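Hypothetical protein TM0723 (Thermotoga maritima, PDB 1VMJ) is uncharacterised but belongs to the UPF0047 (YjbQ) family, binds a sodium ion in the crystal and is a putative thiamin phosphate synthase. Local coordinates at residues 25-30 against 97-102; 57-62 against 135-140. All coordinates share one frame; numbering follows the deposited sequence. Where two conformers were deposited one is given.

Contact 1: residues 25-30 against 97-102; sequences KRRREF and GEDNAD. With NA (sodium ion), chain B.
R27 turns its CG anti to the backbone N (chi1 -173°) and stays extended from CG to NE, which carries its guanidinium across to D99 and D102, while D102 has its CG between its own N and carbonyl carbon (chi1 74°) and offers a carboxylate nearly coplanar with it. R27 NH2 meets the syn lone pair of D102 OD1 at 2.8 Å and also donates to the backbone D99 O at 2.9 Å, arriving above that carbonyl's plane. R27 NH1 reaches D99 OD1 at 3.1 Å, coming from above the carboxylate plane; with NH1 on the side chain and NH2 on the backbone O, R27 grips D99 end-on. This salt-bridge network joins the loop leading into strand 29-32 to the start of helix 101-110. There N100, at the N-cap position but making no capping bond, binds sodium through OD1 at 2.5 Å beside H93 and H104, its ND2 bonded to D137. A methionine in place of R27 would probably leave D99 without its charged mate and the D99 carbonyl without this donor. One water accepts from R27 NE and R28 NH1 and donates to D102 OD2. R28 itself pairs with E76 and E85, and D102 OD2 with K106.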
ATOM      1  N   LYS A  25       8.684 -11.893  21.102  1.00 15.60           N
ATOM      2  CA  LYS A  25       8.395 -12.328  22.461  1.00 19.18           C
ATOM      3  C   LYS A  25       6.901 -12.212  22.776  1.00 18.97           C
ATOM      4  O   LYS A  25       6.336 -13.036  23.509  1.00 19.79           O
ATOM      5  CB  LYS A  25       9.204 -11.487  23.449  1.00 20.33           C
ATOM      6  CG  LYS A  25       8.913 -11.800  24.914  1.00 29.12           C
ATOM      7  CD  LYS A  25       9.870 -11.074  25.851  1.00 38.61           C
ATOM      8  CE  LYS A  25       9.422 -11.219  27.301  1.00 42.97           C
ATOM      9  NZ  LYS A  25      10.548 -11.012  28.258  1.00 50.90           N
ATOM     10  N   ARG A  26       6.269 -11.184  22.222  1.00 18.98           N
ATOM     11  CA  ARG A  26       4.865 -10.917  22.500  1.00 19.64           C
ATOM     12  C   ARG A  26       4.033 -10.960  21.223  1.00 17.23           C
ATOM     13  O   ARG A  26       4.540 -11.048  20.115  1.00 16.51           O
ATOM     14  CB  ARG A  26       4.732  -9.550  23.161  1.00 20.05           C
ATOM     15  CG  ARG A  26       5.664  -9.367  24.377  0.65 28.46           C
ATOM     16  CD  ARG A  26       5.421  -8.065  25.137  0.65 35.08           C
ATOM     17  NE  ARG A  26       6.150  -8.020  26.413  0.65 44.65           N
ATOM     18  CZ  ARG A  26       7.431  -7.662  26.569  0.65 48.76           C
ATOM     19  NH1 ARG A  26       8.178  -7.310  25.527  0.65 53.19           N
ATOM     20  NH2 ARG A  26       7.976  -7.660  27.783  0.65 49.91           N
ATOM     21  N   ARG A  27       2.730 -10.867  21.391  1.00 16.48           N
ATOM     22  CA  ARG A  27       1.797 -10.950  20.274  1.00 14.63           C
ATOM     23  C   ARG A  27       2.017  -9.851  19.228  1.00 11.40           C
ATOM     24  O   ARG A  27       1.943 -10.112  18.014  1.00 14.29           O
ATOM     25  CB  ARG A  27       0.355 -10.857  20.800  1.00 16.19           C
ATOM     26  CG  ARG A  27      -0.711 -11.104  19.762  1.00 17.63           C
ATOM     27  CD  ARG A  27      -2.067 -10.894  20.365  1.00 15.88           C
ATOM     28  NE  ARG A  27      -3.139 -10.954  19.378  1.00 18.58           N
ATOM     29  CZ  ARG A  27      -3.886 -12.023  19.154  1.00 17.59           C
ATOM     30  NH1 ARG A  27      -3.686 -13.140  19.838  1.00 19.54           N
ATOM     31  NH2 ARG A  27      -4.857 -11.973  18.245  1.00 18.64           N
ATOM     32  N   ARG A  28       2.193  -8.628  19.731  1.00 13.46           N
ATOM     33  CA  ARG A  28       2.381  -7.473  18.869  1.00 14.12           C
ATOM     34  C   ARG A  28       3.702  -6.780  19.199  1.00 15.59           C
ATOM     35  O   ARG A  28       4.058  -6.634  20.375  1.00 20.13           O
ATOM     36  CB  ARG A  28       1.230  -6.477  19.009  1.00 16.19           C
ATOM     37  CG  ARG A  28      -0.139  -7.059  18.672  1.00 14.77           C
ATOM     38  CD  ARG A  28      -1.187  -6.001  18.370  1.00 16.89           C
ATOM     39  NE  ARG A  28      -1.687  -5.381  19.588  1.00 16.94           N
ATOM     40  CZ  ARG A  28      -2.623  -5.917  20.377  1.00 16.68           C
ATOM     41  NH1 ARG A  28      -3.164  -7.086  20.087  1.00 16.52           N
ATOM     42  NH2 ARG A  28      -3.008  -5.284  21.476  1.00 20.33           N
ATOM     43  N   GLU A  29       4.383  -6.313  18.159  1.00 15.04           N
ATOM     44  CA  GLU A  29       5.678  -5.651  18.280  1.00 16.22           C
ATOM     45  C   GLU A  29       6.023  -4.928  16.995  1.00 14.24           C
ATOM     46  O   GLU A  29       5.673  -5.409  15.935  1.00 16.05           O
ATOM     47  CB  GLU A  29       6.785  -6.668  18.605  1.00 19.14           C
ATOM     48  CG  GLU A  29       8.124  -5.987  18.913  1.00 19.07           C
ATOM     49  CD  GLU A  29       9.243  -6.932  19.341  1.00 19.40           C
ATOM     50  OE1 GLU A  29       8.989  -8.144  19.520  1.00 26.77           O
ATOM     51  OE2 GLU A  29      10.388  -6.420  19.510  1.00 24.85           O
ATOM     52  N   PHE A  30       6.674  -3.765  17.100  1.00 13.88           N
ATOM     53  CA  PHE A  30       7.276  -3.106  15.947  1.00 14.53           C
ATOM     54  C   PHE A  30       8.783  -3.281  16.044  1.00 13.40           C
ATOM     55  O   PHE A  30       9.372  -3.020  17.107  1.00 15.36           O
ATOM     56  CB  PHE A  30       6.921  -1.627  15.908  0.65 14.96           C
ATOM     57  CG  PHE A  30       5.443  -1.364  15.850  0.65 14.39           C
ATOM     58  CD1 PHE A  30       4.706  -1.694  14.730  0.65 16.89           C
ATOM     59  CD2 PHE A  30       4.784  -0.766  16.922  0.65 17.24           C
ATOM     60  CE1 PHE A  30       3.343  -1.442  14.681  0.65 18.53           C
ATOM     61  CE2 PHE A  30       3.417  -0.521  16.876  0.65 22.25           C
ATOM     62  CZ  PHE A  30       2.703  -0.852  15.762  0.65 18.42           C
ATOM     63  N   GLY A  97     -11.469 -21.659  16.655  1.00 30.32           N
ATOM     64  CA  GLY A  97     -10.407 -21.723  17.638  1.00 29.13           C
ATOM     65  C   GLY A  97      -9.220 -20.811  17.418  1.00 27.51           C
ATOM     66  O   GLY A  97      -8.425 -20.624  18.335  1.00 27.29           O
ATOM     67  N   GLU A  98      -9.085 -20.245  16.226  1.00 24.32           N
ATOM     68  CA  GLU A  98      -8.069 -19.218  16.001  1.00 23.29           C
ATOM     69  C   GLU A  98      -8.474 -18.000  16.798  1.00 18.92           C
ATOM     70  O   GLU A  98      -9.633 -17.871  17.153  1.00 19.27           O
ATOM     71  CB  GLU A  98      -7.971 -18.848  14.514  1.00 24.38           C
ATOM     72  CG  GLU A  98      -7.451 -19.988  13.665  1.00 31.75           C
ATOM     73  CD  GLU A  98      -6.018 -20.334  14.018  1.00 43.78           C
ATOM     74  OE1 GLU A  98      -5.128 -19.473  13.804  1.00 49.27           O
ATOM     75  OE2 GLU A  98      -5.782 -21.462  14.510  1.00 54.07           O
ATOM     76  N   ASP A  99      -7.513 -17.120  17.100  1.00 15.30           N
ATOM     77  CA  ASP A  99      -7.842 -15.879  17.784  1.00 16.26           C
ATOM     78  C   ASP A  99      -7.206 -14.683  17.119  1.00 16.56           C
ATOM     79  O   ASP A  99      -7.184 -13.593  17.685  1.00 18.59           O
ATOM     80  CB  ASP A  99      -7.467 -15.953  19.273  1.00 17.27           C
ATOM     81  CG  ASP A  99      -5.965 -15.966  19.527  1.00 19.80           C
ATOM     82  OD1 ASP A  99      -5.168 -15.559  18.665  1.00 21.62           O
ATOM     83  OD2 ASP A  99      -5.577 -16.346  20.664  1.00 23.69           O
ATOM     84  N   ASN A 100      -6.736 -14.866  15.889  1.00 14.60           N
ATOM     85  CA  ASN A 100      -5.960 -13.816  15.240  1.00 15.93           C
ATOM     86  C   ASN A 100      -6.689 -13.002  14.179  1.00 13.22           C
ATOM     87  O   ASN A 100      -6.046 -12.249  13.465  1.00 13.55           O
ATOM     88  CB  ASN A 100      -4.657 -14.399  14.672  1.00 15.91           C
ATOM     89  CG  ASN A 100      -4.882 -15.342  13.490  1.00 20.92           C
ATOM     90  OD1 ASN A 100      -5.996 -15.501  12.987  1.00 21.06           O
ATOM     91  ND2 ASN A 100      -3.793 -15.925  13.001  1.00 24.74           N
ATOM     92  N   ALA A 101      -8.023 -13.047  14.130  1.00 14.36           N
ATOM     93  CA  ALA A 101      -8.754 -12.243  13.141  1.00 13.61           C
ATOM     94  C   ALA A 101      -8.314 -10.776  13.130  1.00 14.02           C
ATOM     95  O   ALA A 101      -8.057 -10.200  12.065  1.00 14.72           O
ATOM     96  CB  ALA A 101     -10.250 -12.374  13.355  1.00 13.01           C
ATOM     97  N   ASP A 102      -8.154 -10.190  14.311  1.00 12.76           N
ATOM     98  CA  ASP A 102      -7.773  -8.786  14.423  1.00 13.88           C
ATOM     99  C   ASP A 102      -6.446  -8.483  13.751  1.00 13.59           C
ATOM    100  O   ASP A 102      -6.249  -7.377  13.239  1.00 14.86           O
ATOM    101  CB  ASP A 102      -7.683  -8.329  15.868  1.00 14.10           C
ATOM    102  CG  ASP A 102      -6.438  -8.861  16.583  1.00 14.10           C
ATOM    103  OD1 ASP A 102      -6.328 -10.092  16.822  1.00 14.84           O
ATOM    104  OD2 ASP A 102      -5.531  -8.031  16.839  1.00 15.78           O
TER
HETATM  105 NA    NA B 140      -5.820 -16.144  10.593  1.00 13.38          NA
HETATM  106  O   HOH W   1      -3.117  -8.661  17.610  1.00 13.92           O
HETATM  107  O   HOH W   2      -5.793 -18.024  11.431  1.00 28.09           O
HETATM  108  O   HOH W   3      -3.668 -16.513  10.415  1.00 37.91           O
HETATM  109  O   HOH W   4      -5.574 -17.099   8.577  1.00 29.78           O

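Contact 2: residues 57-62 against 135-140; sequences HITASV and EFDGMR. With SO4 (sulfate ion), chain C.
A60 and E135 face each other as an antiparallel, non-hydrogen-bonded pair with CA atoms 4.8 Å apart, where strand 60-65 runs beside strand 130-135 in the three-stranded antiparallel sheet 29-32, 130-135, 60-65. Just past the pair the backbones stay in touch through a weak bond from F136 N to T59 O at 3.3 Å, and the chain after E135 then loops round to an anion site. F136 lays its ring edge against S61, CE2 lying 3.4 Å from S61 OG. E135 bends at chi2 (59°), bringing OE2 back to take the D137 N-H on its anti side; the same oxygen pairs with K142. D137 OD2 in turn receives R140 NH2 from above its carboxylate plane, a salt bridge that helps fix the guanidinium's rotation. R140 thereby presents its edge to a sulfate, probably from the crystallisation liquor, with NH1 on O1 and NH2 on O4. From the other segment, I58 N holds O3 at 2.9 Å and T59 OG1 donates to O4. Such a site could suit a phosphate group, consistent with the putative thiamin phosphate synthase assignment. H57 ND1 meets O1 at 2.9 Å in an almost straight bond, the N-H...O angle being 178°.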
ATOM      1  N   HIS A  57       3.582 -13.228   5.779  1.00 14.67           N
ATOM      2  CA  HIS A  57       2.437 -13.705   6.565  1.00 14.92           C
ATOM      3  C   HIS A  57       1.355 -12.662   6.523  1.00 15.47           C
ATOM      4  O   HIS A  57       1.616 -11.467   6.407  1.00 16.89           O
ATOM      5  CB  HIS A  57       2.903 -14.025   7.983  1.00 15.25           C
ATOM      6  CG  HIS A  57       3.852 -15.171   8.013  1.00 15.68           C
ATOM      7  ND1 HIS A  57       3.476 -16.460   8.319  1.00 18.20           N
ATOM      8  CD2 HIS A  57       5.163 -15.220   7.693  1.00 19.23           C
ATOM      9  CE1 HIS A  57       4.531 -17.254   8.178  1.00 17.83           C
ATOM     10  NE2 HIS A  57       5.563 -16.524   7.800  1.00 20.92           N
ATOM     11  N   ILE A  58       0.118 -13.125   6.609  1.00 13.04           N
ATOM     12  CA  ILE A  58      -1.050 -12.287   6.352  1.00 13.83           C
ATOM     13  C   ILE A  58      -1.605 -11.642   7.619  1.00 14.52           C
ATOM     14  O   ILE A  58      -2.695 -11.048   7.595  1.00 14.05           O
ATOM     15  CB  ILE A  58      -2.123 -13.088   5.550  1.00 15.24           C
ATOM     16  CG1 ILE A  58      -2.539 -14.343   6.319  1.00 15.09           C
ATOM     17  CG2 ILE A  58      -1.590 -13.457   4.162  1.00 18.09           C
ATOM     18  CD1 ILE A  58      -3.665 -15.121   5.681  1.00 20.21           C
ATOM     19  N   THR A  59      -0.825 -11.744   8.698  1.00 13.93           N
ATOM     20  CA  THR A  59      -1.109 -11.154   9.992  1.00 13.69           C
ATOM     21  C   THR A  59       0.018 -10.235  10.467  1.00 13.59           C
ATOM     22  O   THR A  59       0.150  -9.962  11.668  1.00 14.73           O
ATOM     23  CB  THR A  59      -1.309 -12.245  11.034  1.00 13.36           C
ATOM     24  OG1 THR A  59      -0.202 -13.143  10.988  1.00 15.16           O
ATOM     25  CG2 THR A  59      -2.586 -12.991  10.755  1.00 12.95           C
ATOM     26  N   ALA A  60       0.813  -9.751   9.518  1.00 13.17           N
ATOM     27  CA  ALA A  60       1.904  -8.856   9.818  1.00 12.49           C
ATOM     28  C   ALA A  60       2.127  -7.895   8.668  1.00 13.75           C
ATOM     29  O   ALA A  60       1.591  -8.046   7.568  1.00 14.67           O
ATOM     30  CB  ALA A  60       3.144  -9.648  10.104  1.00 13.63           C
ATOM     31  N   SER A  61       2.894  -6.849   8.954  1.00 13.53           N
ATOM     32  CA  SER A  61       3.108  -5.735   8.026  1.00 12.91           C
ATOM     33  C   SER A  61       4.558  -5.399   7.856  1.00 13.01           C
ATOM     34  O   SER A  61       5.358  -5.643   8.743  1.00 14.42           O
ATOM     35  CB  SER A  61       2.432  -4.464   8.564  1.00 14.61           C
ATOM     36  OG  SER A  61       1.029  -4.615   8.582  1.00 16.61           O
ATOM     37  N   VAL A  62       4.874  -4.781   6.720  1.00 12.45           N
ATOM     38  CA  VAL A  62       6.091  -3.987   6.567  1.00 12.75           C
ATOM     39  C   VAL A  62       5.667  -2.576   6.152  1.00 14.62           C
ATOM     40  O   VAL A  62       4.857  -2.400   5.255  1.00 12.91           O
ATOM     41  CB  VAL A  62       7.050  -4.576   5.562  1.00 14.22           C
ATOM     42  CG1 VAL A  62       8.225  -3.655   5.342  1.00 13.98           C
ATOM     43  CG2 VAL A  62       7.545  -5.933   6.033  1.00 16.50           C
ATOM     44  N   GLU A 135       4.550  -6.749  13.679  1.00 12.20           N
ATOM     45  CA  GLU A 135       4.014  -8.038  14.050  1.00 12.80           C
ATOM     46  C   GLU A 135       2.689  -7.873  14.780  1.00 13.17           C
ATOM     47  O   GLU A 135       2.645  -7.175  15.781  1.00 13.52           O
ATOM     48  CB  GLU A 135       5.009  -8.763  14.979  1.00 14.24           C
ATOM     49  CG  GLU A 135       4.554 -10.156  15.394  1.00 14.62           C
ATOM     50  CD  GLU A 135       4.350 -11.042  14.198  1.00 17.25           C
ATOM     51  OE1 GLU A 135       5.351 -11.638  13.718  1.00 14.85           O
ATOM     52  OE2 GLU A 135       3.195 -11.123  13.736  1.00 15.83           O
ATOM     53  N   PHE A 136       1.621  -8.513  14.292  1.00 13.42           N
ATOM     54  CA  PHE A 136       0.331  -8.473  14.969  1.00 13.85           C
ATOM     55  C   PHE A 136      -0.143  -9.820  15.509  1.00 13.90           C
ATOM     56  O   PHE A 136      -1.168  -9.889  16.167  1.00 14.40           O
ATOM     57  CB  PHE A 136      -0.713  -7.811  14.062  1.00 14.64           C
ATOM     58  CG  PHE A 136      -0.301  -6.435  13.633  1.00 14.94           C
ATOM     59  CD1 PHE A 136      -0.101  -5.461  14.584  1.00 16.42           C
ATOM     60  CD2 PHE A 136      -0.045  -6.123  12.311  1.00 15.08           C
ATOM     61  CE1 PHE A 136       0.322  -4.197  14.225  1.00 17.77           C
ATOM     62  CE2 PHE A 136       0.371  -4.864  11.958  1.00 17.05           C
ATOM     63  CZ  PHE A 136       0.558  -3.909  12.939  1.00 16.18           C
ATOM     64  N   ASP A 137       0.593 -10.887  15.191  1.00 14.58           N
ATOM     65  CA  ASP A 137       0.281 -12.224  15.720  1.00 13.93           C
ATOM     66  C   ASP A 137       1.570 -13.044  15.821  1.00 14.82           C
ATOM     67  O   ASP A 137       1.791 -14.010  15.083  1.00 14.95           O
ATOM     68  CB  ASP A 137      -0.766 -12.927  14.843  1.00 16.07           C
ATOM     69  CG  ASP A 137      -1.124 -14.325  15.364  1.00 17.89           C
ATOM     70  OD1 ASP A 137      -1.169 -14.503  16.614  1.00 18.18           O
ATOM     71  OD2 ASP A 137      -1.333 -15.245  14.530  1.00 17.86           O
ATOM     72  N   GLY A 138       2.403 -12.619  16.755  1.00 12.85           N
ATOM     73  CA  GLY A 138       3.768 -13.129  16.877  1.00 13.57           C
ATOM     74  C   GLY A 138       3.925 -14.333  17.786  1.00 13.75           C
ATOM     75  O   GLY A 138       3.026 -15.145  17.897  1.00 14.76           O
ATOM     76  N   MET A 139       5.098 -14.449  18.406  1.00 15.45           N
ATOM     77  CA  MET A 139       5.449 -15.619  19.224  1.00 15.48           C
ATOM     78  C   MET A 139       5.502 -16.903  18.408  1.00 16.75           C
ATOM     79  O   MET A 139       5.267 -17.993  18.930  1.00 18.54           O
ATOM     80  CB  MET A 139       4.513 -15.772  20.428  1.00 15.98           C
ATOM     81  CG  MET A 139       4.436 -14.508  21.226  1.00 17.85           C
ATOM     82  SD  MET A 139       3.397 -14.597  22.704  1.00 24.90           S
ATOM     83  CE  MET A 139       1.817 -15.039  22.040  1.00 26.07           C
ATOM     84  N   ARG A 140       5.840 -16.770  17.128  1.00 15.30           N
ATOM     85  CA  ARG A 140       6.058 -17.908  16.245  1.00 16.15           C
ATOM     86  C   ARG A 140       6.932 -17.391  15.116  1.00 17.42           C
ATOM     87  O   ARG A 140       6.949 -16.188  14.864  1.00 18.58           O
ATOM     88  CB  ARG A 140       4.742 -18.459  15.724  1.00 17.64           C
ATOM     89  CG  ARG A 140       3.884 -17.464  14.974  1.00 18.54           C
ATOM     90  CD  ARG A 140       2.560 -18.096  14.583  1.00 17.35           C
ATOM     91  NE  ARG A 140       1.583 -17.151  14.046  1.00 18.78           N
ATOM     92  CZ  ARG A 140       1.335 -16.950  12.759  1.00 18.49           C
ATOM     93  NH1 ARG A 140       1.993 -17.619  11.827  1.00 18.78           N
ATOM     94  NH2 ARG A 140       0.431 -16.062  12.395  1.00 20.53           N
TER
HETATM   95  S   SO4 C 141      -0.104 -16.357   8.673  1.00 17.65           S
HETATM   96  O1  SO4 C 141       0.835 -17.351   9.158  1.00 23.70           O
HETATM   97  O2  SO4 C 141      -1.459 -16.872   8.632  1.00 22.50           O
HETATM   98  O3  SO4 C 141       0.239 -15.966   7.291  1.00 15.73           O
HETATM   99  O4  SO4 C 141       0.018 -15.224   9.544  1.00 21.40           O

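Contacts 1 and 2 lie with their centres 7 Å apart and share the three-stranded sheet, in which strand 130-135 is flanked by 29-32 and 60-65. Their backbones join directly: E29 O lies 2.9 Å from E135 N, and R27 O lies 2.8 Å from G138 N, both probable hydrogen bonds. The sodium and sulfate sites are neighbours too. N100, the sodium ligand of contact 1, sends ND2 to D137 OD2, the same oxygen that holds R140 at the sulfate in contact 2; nearest atoms of the N100 side chain and that sulfate are about 5 Å apart. The T59 side chain likewise comes within about 5 Å of the sodium, nearest atoms, so metal and anion appear to mark one pocket.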